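Local coordinates for protein K7 (Vaccinia virus WR, PDB 3JRV), which binds the human RNA helicase DDX3 and, as a Bcl-2-like virulence factor, blocks host IRF3 and NF-kappa-B activation to blunt the innate immune response, at residues I20-I30 with D134-E145. Sequence-based numbering, arbitrary orientation.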
loop_
_atom_site.group_PDB
_atom_site.type_symbol
_atom_site.label_atom_id
_atom_site.label_comp_id
_atom_site.label_asym_id
_atom_site.label_seq_id
_atom_site.Cartn_x
_atom_site.Cartn_y
_atom_site.Cartn_z
ATOM N N ILE A 20 9.493 6.793 -10.783
ATOM C CA ILE A 20 8.919 7.952 -10.090
ATOM C C ILE A 20 10.060 8.859 -9.665
ATOM O O ILE A 20 11.021 8.415 -9.023
ATOM C CB ILE A 20 8.079 7.581 -8.842
ATOM C CG1 ILE A 20 7.505 8.835 -8.178
ATOM C CG2 ILE A 20 8.899 6.721 -7.822
ATOM C CD1 ILE A 20 6.253 8.580 -7.395
ATOM N N CYS A 21 9.916 10.132 -9.968
ATOM C CA CYS A 21 10.994 11.054 -9.608
ATOM C C CYS A 21 10.494 12.396 -9.116
ATOM O O CYS A 21 11.186 13.423 -9.271
ATOM C CB CYS A 21 11.925 11.249 -10.798
ATOM S SG CYS A 21 11.006 11.992 -12.129
ATOM N N SER A 22 9.376 12.359 -8.396
ATOM C CA SER A 22 8.821 13.551 -7.731
ATOM C C SER A 22 8.407 13.143 -6.353
ATOM O O SER A 22 7.541 12.270 -6.200
ATOM C CB SER A 22 7.587 14.115 -8.433
ATOM O OG SER A 22 7.936 14.571 -9.716
ATOM N N ARG A 23 9.014 13.747 -5.335
ATOM C CA ARG A 23 8.616 13.372 -3.981
ATOM C C ARG A 23 7.187 13.795 -3.671
ATOM O O ARG A 23 6.523 13.155 -2.837
ATOM C CB ARG A 23 9.645 13.858 -2.919
ATOM C CG ARG A 23 9.583 15.314 -2.642
ATOM C CD ARG A 23 10.742 15.726 -1.723
ATOM N NE ARG A 23 10.660 15.124 -0.391
ATOM C CZ ARG A 23 9.757 15.448 0.536
ATOM N NH1 ARG A 23 8.822 16.352 0.263
ATOM N NH2 ARG A 23 9.771 14.855 1.737
ATOM N N ASP A 24 6.668 14.791 -4.393
ATOM C CA ASP A 24 5.326 15.273 -4.114
ATOM C C ASP A 24 4.261 14.318 -4.658
ATOM O O ASP A 24 3.067 14.556 -4.463
ATOM C CB ASP A 24 5.102 16.693 -4.660
ATOM C CG ASP A 24 5.808 17.773 -3.808
ATOM O OD1 ASP A 24 6.237 17.528 -2.637
ATOM O OD2 ASP A 24 5.988 18.881 -4.372
ATOM N N SER A 25 4.692 13.253 -5.328
ATOM C CA SER A 25 3.768 12.233 -5.836
ATOM C C SER A 25 3.739 10.971 -4.983
ATOM O O SER A 25 2.957 10.075 -5.244
ATOM C CB SER A 25 4.109 11.867 -7.285
ATOM O OG SER A 25 3.795 12.966 -8.119
ATOM N N ILE A 26 4.599 10.908 -3.970
ATOM C CA ILE A 26 4.794 9.674 -3.233
ATOM C C ILE A 26 3.548 9.267 -2.438
ATOM O O ILE A 26 3.156 8.092 -2.476
ATOM C CB ILE A 26 6.055 9.746 -2.319
ATOM C CG1 ILE A 26 7.318 9.639 -3.164
ATOM C CG2 ILE A 26 6.042 8.632 -1.256
ATOM C CD1 ILE A 26 7.647 8.227 -3.707
ATOM N N ILE A 27 2.935 10.217 -1.746
ATOM C CA ILE A 27 1.698 9.902 -0.990
ATOM C C ILE A 27 0.592 9.424 -1.936
ATOM O O ILE A 27 -0.105 8.432 -1.647
ATOM C CB ILE A 27 1.245 11.084 -0.110
ATOM C CG1 ILE A 27 2.266 11.251 1.013
ATOM C CG2 ILE A 27 -0.167 10.835 0.496
ATOM C CD1 ILE A 27 1.982 12.424 1.969
ATOM N N ASP A 28 0.424 10.131 -3.051
ATOM C CA ASP A 28 -0.607 9.731 -4.018
ATOM C C ASP A 28 -0.333 8.321 -4.520
ATOM O O ASP A 28 -1.275 7.514 -4.696
ATOM C CB ASP A 28 -0.643 10.687 -5.218
ATOM C CG ASP A 28 -1.160 12.066 -4.865
ATOM O OD1 ASP A 28 -1.988 12.230 -3.932
ATOM O OD2 ASP A 28 -0.660 13.029 -5.482
ATOM N N LEU A 29 0.936 8.009 -4.793
ATOM C CA LEU A 29 1.294 6.704 -5.319
ATOM C C LEU A 29 0.937 5.608 -4.283
ATOM O O LEU A 29 0.362 4.568 -4.613
ATOM C CB LEU A 29 2.827 6.676 -5.542
ATOM C CG LEU A 29 3.393 5.279 -5.792
ATOM C CD1 LEU A 29 2.837 4.576 -7.034
ATOM C CD2 LEU A 29 4.982 5.284 -5.820
ATOM N N ILE A 30 1.316 5.788 -3.022
ATOM C CA ILE A 30 1.068 4.708 -2.065
ATOM C C ILE A 30 -0.434 4.569 -1.827
ATOM O O ILE A 30 -0.940 3.437 -1.766
ATOM C CB ILE A 30 1.790 5.030 -0.741
ATOM C CG1 ILE A 30 3.318 4.985 -0.986
ATOM C CG2 ILE A 30 1.348 4.048 0.362
ATOM C CD1 ILE A 30 3.828 3.624 -1.459
ATOM N N ASP A 134 7.980 13.397 6.160
ATOM C CA ASP A 134 8.975 13.786 5.140
ATOM C C ASP A 134 10.157 12.808 5.087
ATOM O O ASP A 134 10.631 12.449 4.009
ATOM C CB ASP A 134 9.450 15.227 5.385
ATOM C CG ASP A 134 8.461 16.271 4.889
ATOM O OD1 ASP A 134 7.712 15.968 3.939
ATOM O OD2 ASP A 134 8.425 17.396 5.454
ATOM N N ASP A 135 10.584 12.286 6.235
ATOM C CA ASP A 135 11.705 11.345 6.201
ATOM C C ASP A 135 11.325 10.048 5.521
ATOM O O ASP A 135 12.111 9.483 4.741
ATOM C CB ASP A 135 12.266 11.077 7.608
ATOM C CG ASP A 135 13.614 10.340 7.594
ATOM O OD1 ASP A 135 14.580 10.741 6.885
ATOM O OD2 ASP A 135 13.713 9.335 8.331
ATOM N N ASN A 136 10.108 9.579 5.798
ATOM C CA ASN A 136 9.690 8.337 5.181
ATOM C C ASN A 136 9.491 8.496 3.672
ATOM O O ASN A 136 9.770 7.598 2.900
ATOM C CB ASN A 136 8.434 7.772 5.866
ATOM C CG ASN A 136 8.784 7.109 7.192
ATOM O OD1 ASN A 136 9.947 6.717 7.397
ATOM N ND2 ASN A 136 7.810 6.946 8.073
ATOM N N ILE A 137 8.916 9.624 3.273
ATOM C CA ILE A 137 8.822 9.959 1.839
ATOM C C ILE A 137 10.193 9.911 1.182
ATOM O O ILE A 137 10.366 9.293 0.129
ATOM C CB ILE A 137 8.165 11.328 1.614
ATOM C CG1 ILE A 137 6.697 11.230 2.011
ATOM C CG2 ILE A 137 8.366 11.788 0.142
ATOM C CD1 ILE A 137 5.999 12.583 1.991
ATOM N N ASN A 138 11.185 10.508 1.851
ATOM C CA ASN A 138 12.528 10.497 1.298
ATOM C C ASN A 138 13.147 9.101 1.238
ATOM O O ASN A 138 13.773 8.745 0.235
ATOM C CB ASN A 138 13.408 11.465 2.071
ATOM C CG ASN A 138 13.065 12.928 1.722
ATOM O OD1 ASN A 138 12.461 13.209 0.663
ATOM N ND2 ASN A 138 13.402 13.844 2.605
ATOM N N ILE A 139 12.944 8.312 2.300
ATOM C CA ILE A 139 13.456 6.949 2.324
ATOM C C ILE A 139 12.877 6.209 1.094
ATOM O O ILE A 139 13.581 5.499 0.383
ATOM C CB ILE A 139 13.059 6.222 3.616
ATOM C CG1 ILE A 139 13.920 6.760 4.773
ATOM C CG2 ILE A 139 13.258 4.683 3.455
ATOM C CD1 ILE A 139 13.390 6.392 6.125
ATOM N N LEU A 140 11.567 6.301 0.928
ATOM C CA LEU A 140 10.891 5.558 -0.131
ATOM C C LEU A 140 11.339 6.008 -1.523
ATOM O O LEU A 140 11.706 5.186 -2.362
ATOM C CB LEU A 140 9.376 5.652 0.021
ATOM C CG LEU A 140 8.609 4.881 -1.064
ATOM C CD1 LEU A 140 9.019 3.406 -1.100
ATOM C CD2 LEU A 140 7.106 5.070 -0.868
ATOM N N ILE A 141 11.357 7.310 -1.766
ATOM C CA ILE A 141 11.675 7.736 -3.145
ATOM C C ILE A 141 13.137 7.458 -3.499
ATOM O O ILE A 141 13.425 7.071 -4.616
ATOM C CB ILE A 141 11.314 9.193 -3.437
ATOM C CG1 ILE A 141 11.425 9.430 -4.945
ATOM C CG2 ILE A 141 12.195 10.161 -2.650
ATOM C CD1 ILE A 141 10.712 10.718 -5.359
ATOM N N LEU A 142 14.046 7.581 -2.526
ATOM C CA LEU A 142 15.456 7.286 -2.822
ATOM C C LEU A 142 15.619 5.796 -3.137
ATOM O O LEU A 142 16.378 5.410 -4.011
ATOM C CB LEU A 142 16.358 7.686 -1.631
ATOM C CG LEU A 142 16.351 9.201 -1.428
ATOM C CD1 LEU A 142 17.088 9.610 -0.175
ATOM C CD2 LEU A 142 16.793 9.992 -2.692
ATOM N N PHE A 143 14.908 4.956 -2.376
ATOM C CA PHE A 143 14.970 3.530 -2.612
ATOM C C PHE A 143 14.434 3.190 -4.012
ATOM O O PHE A 143 15.035 2.402 -4.744
ATOM C CB PHE A 143 14.189 2.778 -1.530
ATOM C CG PHE A 143 14.086 1.316 -1.796
ATOM C CD1 PHE A 143 15.089 0.426 -1.378
ATOM C CD2 PHE A 143 12.956 0.809 -2.442
ATOM C CE1 PHE A 143 14.992 -0.956 -1.620
ATOM C CE2 PHE A 143 12.852 -0.594 -2.696
ATOM C CZ PHE A 143 13.875 -1.462 -2.297
ATOM N N LEU A 144 13.256 3.740 -4.335
ATOM C CA LEU A 144 12.662 3.431 -5.621
ATOM C C LEU A 144 13.531 3.951 -6.771
ATOM O O LEU A 144 13.711 3.234 -7.754
ATOM C CB LEU A 144 11.256 4.022 -5.720
ATOM C CG LEU A 144 10.263 3.395 -4.731
ATOM C CD1 LEU A 144 8.955 4.215 -4.777
ATOM C CD2 LEU A 144 10.000 1.936 -5.123
ATOM N N GLU A 145 14.095 5.162 -6.647
ATOM C CA GLU A 145 14.975 5.673 -7.717
ATOM C C GLU A 145 16.186 4.772 -7.918
ATOM O O GLU A 145 16.579 4.442 -9.033
ATOM C CB GLU A 145 15.379 7.129 -7.420
ATOM C CG GLU A 145 14.163 8.092 -7.560
ATOM C CD GLU A 145 14.414 9.514 -7.109
ATOM O OE1 GLU A 145 15.207 9.747 -6.165
ATOM O OE2 GLU A 145 13.705 10.402 -7.633
#
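Arg23 reaches along the flank of helix 134-148 and grips its N-terminal end. Arg23 NE gives a nearly straight bond to Asn138 OD1 (2.8 Å, 167°), which lies in the guanidinium plane. At the same rim Arg23 NH2 forms a salt bridge with Asp134 OD1 (3.2 Å), meeting that oxygen from above the carboxylate plane. Asn138 and Asp134 stand one turn apart, a spacing that the long, multidentate arginine can span. A bend at chi3 (-65°) turns the guanidinium onto them, while Ile137 CG2 covers one of its faces.

Beneath this polar edge, Ile26 is a knob among Ile137, Leu140, Ile141 and Leu144. Its two branches divide the hole: Ile26 CD1 packs on Ile141 CB (3.8 Å), and Ile26 CG2, anti to the backbone N, meets Leu140 CD2 (3.7 Å). Branched isoleucine suits this place because it fills both directions at once. Ile30 CD1 extends the seam against Leu140 CD2 (3.6 Å). Next to the knob, Ile141 CD1 lies against the Ser22-Arg23 backbone; at the far end Ile20 CG2 touches Leu144 CD1 (3.9 Å).

The start of helix 26-42 thus crosses the C-terminal helix steeply, at 75°, within the all-helical Bcl-2-like fold. Leu53 of helix 52-58 joins Ile20, Leu29 and Leu144, Ile128 of helix 128-131 backs Ile27 and Ile30, and Phe99 of helix 95-114 packs on Leu140.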